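Local atomic coordinates of aldehyde dehydrogenase family protein (Pseudomonas syringae pv. tomato, PDB entry 6X9L), a protein that oxidises long-chain aliphatic aldehydes such as octanal to the corresponding carboxylic acids, probably with NAD+ as the hydride acceptor. Residues S71-S74 against P75-A79; S379-D382 against S383-I387; L428-A431 against R432-S436. The protein carries 1 engineered substitution. All coordinates share one frame; numbering follows the deposited sequence.

Interaction 1 of 3, residues S71-S74 against P75-A79; sequences SGTS and PEVRA
The hydroxyl of S74 stands between its own backbone N and carbonyl carbon (chi1 68°), which turns OG forward to the amide of V77, while the chain of R78, bent at chi3 (-62°), carries its guanidinium back to the carbonyl of T73. S74 is the N-cap of helix 75-91: its OG accepts from V77 N at 3.1 Å. The carbonyl of the same residue opens the helical bonding pattern. S74 O takes R78 N at 2.9 Å in a nearly straight bond (171° at the hydrogen), and V77 N also leans on this oxygen, but only weakly. P75 occupies the first helical position, where its lack of an N-H costs no bond within the helix. R78 NH1 lies 2.8 Å from T73 O in a bent, weak hydrogen bond, and S71 O stands 3.7 Å from NH1. The stronger hold on this buried guanidinium comes from A174, whose carbonyl accepts from NH2. On the outer side, T73 and V77 meet at about a right angle, methyl to methyl, CG2 of T73 being 3.3 Å from CG1 of V77. The other branch of T73, OG1, is hydrogen-bonded to G69 O near the end of helix 53-71. The site is thus a helix-to-helix turn in which a serine cap serves the start of one helix and an arginine of that helix's first turn reaches back over the linker. The positive charge of R78 probably gains from the carbonyl oxygens gathered near it; T73, bonded back to G69 and weakly forward to R78, touches both helices, while S74 caps the second.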
ATOM      1  N   SER A  71      17.376  10.255 -10.718  1.00 40.19           N
ATOM      2  CA  SER A  71      17.065   8.869 -11.053  1.00 41.21           C
ATOM      3  C   SER A  71      17.971   8.345 -12.160  1.00 42.02           C
ATOM      4  O   SER A  71      18.205   7.130 -12.242  1.00 43.02           O
ATOM      5  CB  SER A  71      15.607   8.737 -11.485  1.00 41.52           C
ATOM      6  OG  SER A  71      15.370   9.536 -12.630  1.00 41.43           O
ATOM      7  N   GLY A  72      18.467   9.233 -13.032  1.00 46.72           N
ATOM      8  CA  GLY A  72      19.442   8.841 -14.014  1.00 47.20           C
ATOM      9  C   GLY A  72      20.860   8.737 -13.503  1.00 47.27           C
ATOM     10  O   GLY A  72      21.760   8.415 -14.283  1.00 47.95           O
ATOM     11  N   THR A  73      21.096   9.017 -12.220  1.00 39.91           N
ATOM     12  CA  THR A  73      22.428   8.855 -11.651  1.00 39.93           C
ATOM     13  C   THR A  73      22.608   7.414 -11.180  1.00 40.84           C
ATOM     14  O   THR A  73      21.697   6.808 -10.608  1.00 41.05           O
ATOM     15  CB  THR A  73      22.652   9.840 -10.501  1.00 38.97           C
ATOM     16  OG1 THR A  73      22.505  11.187 -10.978  1.00 38.17           O
ATOM     17  CG2 THR A  73      24.030   9.651  -9.876  1.00 38.99           C
ATOM     18  N   SER A  74      23.790   6.869 -11.439  1.00 48.67           N
ATOM     19  CA  SER A  74      24.036   5.459 -11.194  1.00 49.67           C
ATOM     20  C   SER A  74      23.904   5.132  -9.708  1.00 49.73           C
ATOM     21  O   SER A  74      24.281   5.934  -8.846  1.00 49.05           O
ATOM     22  CB  SER A  74      25.430   5.090 -11.659  1.00 50.15           C
ATOM     23  OG  SER A  74      26.354   5.730 -10.801  1.00 49.80           O
ATOM     24  N   PRO A  75      23.396   3.946  -9.379  1.00 46.72           N
ATOM     25  CA  PRO A  75      23.373   3.537  -7.967  1.00 47.04           C
ATOM     26  C   PRO A  75      24.696   3.756  -7.257  1.00 46.97           C
ATOM     27  O   PRO A  75      24.706   4.283  -6.138  1.00 46.66           O
ATOM     28  CB  PRO A  75      22.989   2.055  -8.055  1.00 48.28           C
ATOM     29  CG  PRO A  75      22.141   1.977  -9.264  1.00 48.31           C
ATOM     30  CD  PRO A  75      22.688   2.988 -10.243  1.00 47.50           C
ATOM     31  N   GLU A  76      25.819   3.374  -7.871  1.00 61.73           N
ATOM     32  CA  GLU A  76      27.111   3.581  -7.222  1.00 61.71           C
ATOM     33  C   GLU A  76      27.299   5.042  -6.844  1.00 60.41           C
ATOM     34  O   GLU A  76      27.743   5.351  -5.734  1.00 60.18           O
ATOM     35  CB  GLU A  76      28.259   3.107  -8.126  1.00 62.34           C
ATOM     36  CG  GLU A  76      27.882   2.022  -9.129  1.00 63.45           C
ATOM     37  CD  GLU A  76      27.239   0.787  -8.492  1.00 64.68           C
ATOM     38  OE1 GLU A  76      26.997   0.785  -7.264  1.00 64.86           O
ATOM     39  OE2 GLU A  76      26.965  -0.191  -9.221  1.00 65.48           O
ATOM     40  N   VAL A  77      26.939   5.957  -7.746  1.00 44.74           N
ATOM     41  CA  VAL A  77      27.194   7.369  -7.492  1.00 43.79           C
ATOM     42  C   VAL A  77      26.210   7.920  -6.461  1.00 43.20           C
ATOM     43  O   VAL A  77      26.595   8.676  -5.560  1.00 42.81           O
ATOM     44  CB  VAL A  77      27.160   8.159  -8.812  1.00 43.39           C
ATOM     45  CG1 VAL A  77      27.013   9.622  -8.521  1.00 42.32           C
ATOM     46  CG2 VAL A  77      28.442   7.903  -9.608  1.00 43.89           C
ATOM     47  N   ARG A  78      24.932   7.552  -6.561  1.00 43.64           N
ATOM     48  CA  ARG A  78      24.007   7.912  -5.487  1.00 43.18           C
ATOM     49  C   ARG A  78      24.531   7.433  -4.135  1.00 43.66           C
ATOM     50  O   ARG A  78      24.538   8.194  -3.162  1.00 43.16           O
ATOM     51  CB  ARG A  78      22.613   7.342  -5.762  1.00 43.35           C
ATOM     52  CG  ARG A  78      22.049   7.722  -7.124  1.00 43.04           C
ATOM     53  CD  ARG A  78      20.513   7.749  -7.115  1.00 42.80           C
ATOM     54  NE  ARG A  78      19.925   6.447  -6.811  1.00 43.92           N
ATOM     55  CZ  ARG A  78      19.516   5.574  -7.731  1.00 44.83           C
ATOM     56  NH1 ARG A  78      19.626   5.875  -9.022  1.00 44.74           N
ATOM     57  NH2 ARG A  78      18.990   4.405  -7.365  1.00 45.80           N
ATOM     58  N   ALA A  79      25.018   6.188  -4.072  1.00 44.92           N
ATOM     59  CA  ALA A  79      25.561   5.658  -2.820  1.00 45.55           C
ATOM     60  C   ALA A  79      26.710   6.508  -2.291  1.00 45.13           C
ATOM     61  O   ALA A  79      26.923   6.572  -1.071  1.00 45.40           O
ATOM     62  CB  ALA A  79      26.026   4.214  -2.998  1.00 46.76           C
TER

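Interaction 2 of 3, residues S379-D382 against S383-I387; sequences SEVD and SSMRI
The carboxylate of D382 and the side chain of S384 face each other across a tight turn, with OD2 as the meeting point. S384 OG donates to OD2 at 2.5 Å and S384 N donates to the same oxygen at 3.1 Å. The two donors approach from opposite faces of the carboxylate plane, both on the anti side of OD2. The bond from S384 N makes this an Asx turn, and it is superposed on a type I beta turn closed by M385 N to D382 O (2.8 Å). CG of D382 is anti to the backbone N (chi1 -162°), which swings OD2 forward to the amide and hydroxyl of S384. The side chain of M385 runs back toward V381 and D382, extended beyond CG, and its SD comes within 3.6 Å of D382 N in a weak N-H...S bond. CB of D382 and CG of M385 pack at 3.8 Å. On the buried side, V381 and I387 cross obliquely, CG2 of the valine 4.1 Å from CD1 of the isoleucine. The turn leads from strand 376-379 into helix 386-389, whose N-cap is M385. The carboxylate of E352, just beyond helix 336-351, accepts from the amides of R386 and I387, while V381 and I387 both lie against strand 396-402.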
ATOM      1  N   SER A 379      -1.573  -0.700  37.955  1.00 42.67           N
ATOM      2  CA  SER A 379      -1.691  -2.149  38.035  1.00 45.58           C
ATOM      3  C   SER A 379      -3.154  -2.521  38.226  1.00 45.98           C
ATOM      4  O   SER A 379      -4.031  -1.656  38.309  1.00 44.28           O
ATOM      5  CB  SER A 379      -0.830  -2.720  39.168  1.00 45.92           C
ATOM      6  OG  SER A 379      -0.819  -4.125  39.096  1.00 48.23           O
ATOM      7  N   GLU A 380      -3.407  -3.829  38.234  1.00 76.82           N
ATOM      8  CA  GLU A 380      -4.781  -4.385  38.336  1.00 77.54           C
ATOM      9  C   GLU A 380      -5.597  -3.730  37.233  1.00 77.38           C
ATOM     10  O   GLU A 380      -6.724  -3.336  37.477  1.00 76.80           O
ATOM     11  CB  GLU A 380      -5.397  -4.187  39.718  1.00 76.58           C
ATOM     12  CG  GLU A 380      -4.956  -5.223  40.723  1.00 77.59           C
ATOM     13  CD  GLU A 380      -5.223  -4.871  42.169  1.00 76.63           C
ATOM     14  OE1 GLU A 380      -5.972  -3.910  42.413  1.00 75.46           O
ATOM     15  OE2 GLU A 380      -4.665  -5.547  43.041  1.00 77.12           O
ATOM     16  N   VAL A 381      -4.982  -3.621  36.070  1.00 46.18           N
ATOM     17  CA  VAL A 381      -5.565  -2.935  34.895  1.00 46.23           C
ATOM     18  C   VAL A 381      -6.401  -3.908  34.076  1.00 48.05           C
ATOM     19  O   VAL A 381      -5.952  -4.994  33.766  1.00 49.19           O
ATOM     20  CB  VAL A 381      -4.452  -2.289  34.055  1.00 46.05           C
ATOM     21  CG1 VAL A 381      -4.895  -1.983  32.640  1.00 46.99           C
ATOM     22  CG2 VAL A 381      -3.930  -1.043  34.718  1.00 42.98           C
ATOM     23  N   ASP A 382      -7.601  -3.475  33.754  1.00 71.70           N
ATOM     24  CA  ASP A 382      -8.501  -4.271  32.904  1.00 73.04           C
ATOM     25  C   ASP A 382      -8.275  -3.848  31.462  1.00 73.31           C
ATOM     26  O   ASP A 382      -8.225  -2.653  31.215  1.00 72.69           O
ATOM     27  CB  ASP A 382      -9.945  -3.959  33.238  1.00 73.38           C
ATOM     28  CG  ASP A 382     -10.828  -5.053  32.715  1.00 74.65           C
ATOM     29  OD1 ASP A 382     -10.850  -6.103  33.338  1.00 75.17           O
ATOM     30  OD2 ASP A 382     -11.424  -4.860  31.665  1.00 75.03           O
ATOM     31  N   SER A 383      -8.382  -4.781  30.526  1.00 58.20           N
ATOM     32  CA  SER A 383      -8.182  -4.520  29.078  1.00 57.76           C
ATOM     33  C   SER A 383      -9.182  -3.500  28.527  1.00 57.62           C
ATOM     34  O   SER A 383      -8.860  -2.867  27.554  1.00 56.99           O
ATOM     35  CB  SER A 383      -8.128  -5.776  28.275  1.00 57.98           C
ATOM     36  OG  SER A 383      -6.804  -6.263  28.190  1.00 57.51           O
ATOM     37  N   SER A 384     -10.373  -3.419  29.090  1.00 52.40           N
ATOM     38  CA  SER A 384     -11.405  -2.440  28.722  1.00 52.33           C
ATOM     39  C   SER A 384     -11.066  -1.039  29.226  1.00 51.49           C
ATOM     40  O   SER A 384     -11.797  -0.135  28.877  1.00 51.37           O
ATOM     41  CB  SER A 384     -12.695  -2.864  29.294  1.00 52.88           C
ATOM     42  OG  SER A 384     -12.617  -2.852  30.698  1.00 52.57           O
ATOM     43  N   MET A 385     -10.056  -0.854  30.068  1.00 54.49           N
ATOM     44  CA  MET A 385      -9.860   0.506  30.544  1.00 52.91           C
ATOM     45  C   MET A 385      -9.318   1.406  29.431  1.00 52.93           C
ATOM     46  O   MET A 385      -8.651   0.949  28.492  1.00 53.72           O
ATOM     47  CB  MET A 385      -8.919   0.519  31.745  1.00 51.32           C
ATOM     48  CG  MET A 385      -9.456  -0.229  32.927  1.00 51.26           C
ATOM     49  SD  MET A 385      -8.446   0.006  34.395  1.00 49.25           S
ATOM     50  CE  MET A 385      -9.477  -0.779  35.639  1.00 49.62           C
ATOM     51  N   ARG A 386      -9.629   2.705  29.546  1.00 50.87           N
ATOM     52  CA  ARG A 386      -9.101   3.688  28.605  1.00 50.29           C
ATOM     53  C   ARG A 386      -7.579   3.644  28.556  1.00 48.42           C
ATOM     54  O   ARG A 386      -6.979   3.627  27.473  1.00 47.88           O
ATOM     55  CB  ARG A 386      -9.580   5.091  28.980  1.00 48.28           C
ATOM     56  CG  ARG A 386     -10.957   5.452  28.458  1.00 49.82           C
ATOM     57  CD  ARG A 386     -11.171   6.949  28.475  1.00 48.59           C
ATOM     58  NE  ARG A 386     -10.231   7.639  27.597  1.00 48.16           N
ATOM     59  CZ  ARG A 386      -9.861   8.909  27.755  1.00 46.36           C
ATOM     60  NH1 ARG A 386     -10.350   9.613  28.761  1.00 45.19           N
ATOM     61  NH2 ARG A 386      -8.993   9.471  26.916  1.00 45.85           N
ATOM     62  N   ILE A 387      -6.930   3.641  29.722  1.00 47.15           N
ATOM     63  CA  ILE A 387      -5.475   3.628  29.734  1.00 44.61           C
ATOM     64  C   ILE A 387      -4.891   2.350  29.126  1.00 46.65           C
ATOM     65  O   ILE A 387      -3.705   2.327  28.783  1.00 44.43           O
ATOM     66  CB  ILE A 387      -4.959   3.834  31.168  1.00 42.41           C
ATOM     67  CG1 ILE A 387      -5.551   2.789  32.110  1.00 44.74           C
ATOM     68  CG2 ILE A 387      -5.290   5.234  31.662  1.00 39.91           C
ATOM     69  CD1 ILE A 387      -4.856   2.748  33.452  1.00 43.06           C
TER

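Interaction 3 of 3, residues L428-A431 against R432-S436; sequences LELA and RSVAS
L428 and R432, one helical turn apart, are joined both by backbone and by side chain. The backbone bonds come first: the amides of R432, S433, V434 and A435 each donate to the carbonyl four residues earlier, R432 N to L428 O, for example, at 2.9 Å. One rung is doubled. L430 O accepts V434 N at 3.0 Å and also S433 OG at 3.0 Å, because the serine hydroxyl sits between its backbone N and carbonyl carbon (chi1 84°) and so folds back against the preceding turn. S436 OG does likewise, donating to S433 O at 2.7 Å. Among the side chains, the guanidinium of R432 turns one face to L428, whose CD2 lies over it toward the rim; the arginine chain is extended from CG to NE and carries the flat group back one turn, so that the leucine methyl lies against its face. The apolar contact is L430 with V434, CD1 to CG2 at 4.1 Å, and both rest on L267. Helix 428-435 is the crossover of the beta-alpha-beta unit that links strand 422-424 to strand 442-445, with A435 and R432 touching the latter strand. One side of the helix also meets the second subunit, where the guanidinium of R432 makes a cation-pi contact with F485 of that chain and A435 O accepts from K480 NZ of that chain.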
ATOM      1  N   LEU A 428      13.392 -20.680  25.136  1.00 60.94           N
ATOM      2  CA  LEU A 428      13.410 -19.918  23.886  1.00 60.85           C
ATOM      3  C   LEU A 428      12.425 -20.483  22.867  1.00 60.94           C
ATOM      4  O   LEU A 428      11.800 -19.727  22.119  1.00 60.60           O
ATOM      5  CB  LEU A 428      14.826 -19.889  23.295  1.00 61.57           C
ATOM      6  CG  LEU A 428      15.097 -19.131  21.977  1.00 61.53           C
ATOM      7  CD1 LEU A 428      15.010 -17.627  22.165  1.00 60.85           C
ATOM      8  CD2 LEU A 428      16.449 -19.489  21.387  1.00 62.21           C
ATOM      9  N   GLU A 429      12.288 -21.807  22.808  1.00 69.37           N
ATOM     10  CA  GLU A 429      11.292 -22.405  21.925  1.00 69.61           C
ATOM     11  C   GLU A 429       9.904 -21.857  22.235  1.00 68.90           C
ATOM     12  O   GLU A 429       9.222 -21.329  21.351  1.00 68.83           O
ATOM     13  CB  GLU A 429      11.335 -23.934  22.048  1.00 70.45           C
ATOM     14  CG  GLU A 429      10.107 -24.641  21.534  1.00 70.82           C
ATOM     15  CD  GLU A 429      10.238 -26.151  21.568  1.00 71.86           C
ATOM     16  OE1 GLU A 429      10.326 -26.735  22.674  1.00 72.72           O
ATOM     17  OE2 GLU A 429      10.250 -26.764  20.482  1.00 72.54           O
ATOM     18  N   LEU A 430       9.488 -21.930  23.499  1.00 52.37           N
ATOM     19  CA  LEU A 430       8.175 -21.420  23.867  1.00 51.64           C
ATOM     20  C   LEU A 430       8.044 -19.944  23.517  1.00 50.98           C
ATOM     21  O   LEU A 430       7.031 -19.522  22.947  1.00 50.82           O
ATOM     22  CB  LEU A 430       7.917 -21.646  25.354  1.00 51.23           C
ATOM     23  CG  LEU A 430       6.684 -20.901  25.874  1.00 50.50           C
ATOM     24  CD1 LEU A 430       5.375 -21.563  25.446  1.00 50.76           C
ATOM     25  CD2 LEU A 430       6.767 -20.773  27.374  1.00 50.04           C
ATOM     26  N   ALA A 431       9.069 -19.147  23.833  1.00 46.40           N
ATOM     27  CA  ALA A 431       9.006 -17.709  23.579  1.00 45.37           C
ATOM     28  C   ALA A 431       8.848 -17.402  22.086  1.00 45.18           C
ATOM     29  O   ALA A 431       8.113 -16.483  21.708  1.00 44.39           O
ATOM     30  CB  ALA A 431      10.250 -17.030  24.149  1.00 45.34           C
ATOM     31  N   ARG A 432       9.515 -18.171  21.224  1.00 50.38           N
ATOM     32  CA  ARG A 432       9.333 -18.004  19.783  1.00 50.68           C
ATOM     33  C   ARG A 432       7.897 -18.296  19.365  1.00 50.91           C
ATOM     34  O   ARG A 432       7.278 -17.511  18.636  1.00 50.85           O
ATOM     35  CB  ARG A 432      10.289 -18.913  19.016  1.00 51.38           C
ATOM     36  CG  ARG A 432      11.696 -18.437  19.001  1.00 51.39           C
ATOM     37  CD  ARG A 432      12.642 -19.599  18.811  1.00 52.34           C
ATOM     38  NE  ARG A 432      13.916 -19.161  18.260  1.00 52.66           N
ATOM     39  CZ  ARG A 432      15.061 -19.815  18.407  1.00 53.41           C
ATOM     40  NH1 ARG A 432      15.101 -20.939  19.112  1.00 53.97           N
ATOM     41  NH2 ARG A 432      16.167 -19.338  17.852  1.00 53.53           N
ATOM     42  N   SER A 433       7.357 -19.444  19.786  1.00 51.67           N
ATOM     43  CA  SER A 433       5.999 -19.784  19.383  1.00 51.94           C
ATOM     44  C   SER A 433       4.998 -18.710  19.832  1.00 51.27           C
ATOM     45  O   SER A 433       4.045 -18.406  19.105  1.00 51.57           O
ATOM     46  CB  SER A 433       5.618 -21.168  19.918  1.00 52.37           C
ATOM     47  OG  SER A 433       5.160 -21.101  21.257  1.00 51.86           O
ATOM     48  N   VAL A 434       5.205 -18.106  21.006  1.00 42.20           N
ATOM     49  CA  VAL A 434       4.329 -17.015  21.426  1.00 41.38           C
ATOM     50  C   VAL A 434       4.508 -15.800  20.510  1.00 41.10           C
ATOM     51  O   VAL A 434       3.524 -15.172  20.084  1.00 40.92           O
ATOM     52  CB  VAL A 434       4.581 -16.650  22.904  1.00 40.93           C
ATOM     53  CG1 VAL A 434       3.498 -15.687  23.399  1.00 40.24           C
ATOM     54  CG2 VAL A 434       4.641 -17.900  23.778  1.00 41.68           C
ATOM     55  N   ALA A 435       5.767 -15.446  20.203  1.00 47.53           N
ATOM     56  CA  ALA A 435       6.027 -14.298  19.342  1.00 47.28           C
ATOM     57  C   ALA A 435       5.303 -14.438  18.013  1.00 48.03           C
ATOM     58  O   ALA A 435       4.702 -13.479  17.519  1.00 47.81           O
ATOM     59  CB  ALA A 435       7.531 -14.123  19.123  1.00 47.24           C
ATOM     60  N   SER A 436       5.324 -15.634  17.428  1.00 56.15           N
ATOM     61  CA  SER A 436       4.638 -15.826  16.158  1.00 56.95           C
ATOM     62  C   SER A 436       3.125 -15.722  16.292  1.00 57.13           C
ATOM     63  O   SER A 436       2.431 -15.737  15.271  1.00 57.88           O
ATOM     64  CB  SER A 436       5.014 -17.182  15.579  1.00 57.85           C
ATOM     65  OG  SER A 436       4.663 -18.179  16.510  1.00 58.10           O
TER

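In the fold
All three are local contacts of chain-adjacent residues, placed near the edge of the subunit. Interaction 1 is the surface contact, joining helices 53-71 and 75-91; interactions 2 and 3 are partly buried and flank strands of one seven-stranded mixed sheet, about 25 Å apart between centres. Interaction 1 lies on the other side of the chain's centre from interaction 2, their centres about 52 Å apart. Chemistry follows position: a serine cap and arginine-carbonyl bonds at a helix start in 71-79, a carboxylate-centred turn between strand and helix in 379-387, and a regular helical ladder in 428-436. Of the three, interaction 3 alone touches the second subunit, while interaction 2 lies nearest the NAD+-binding E391.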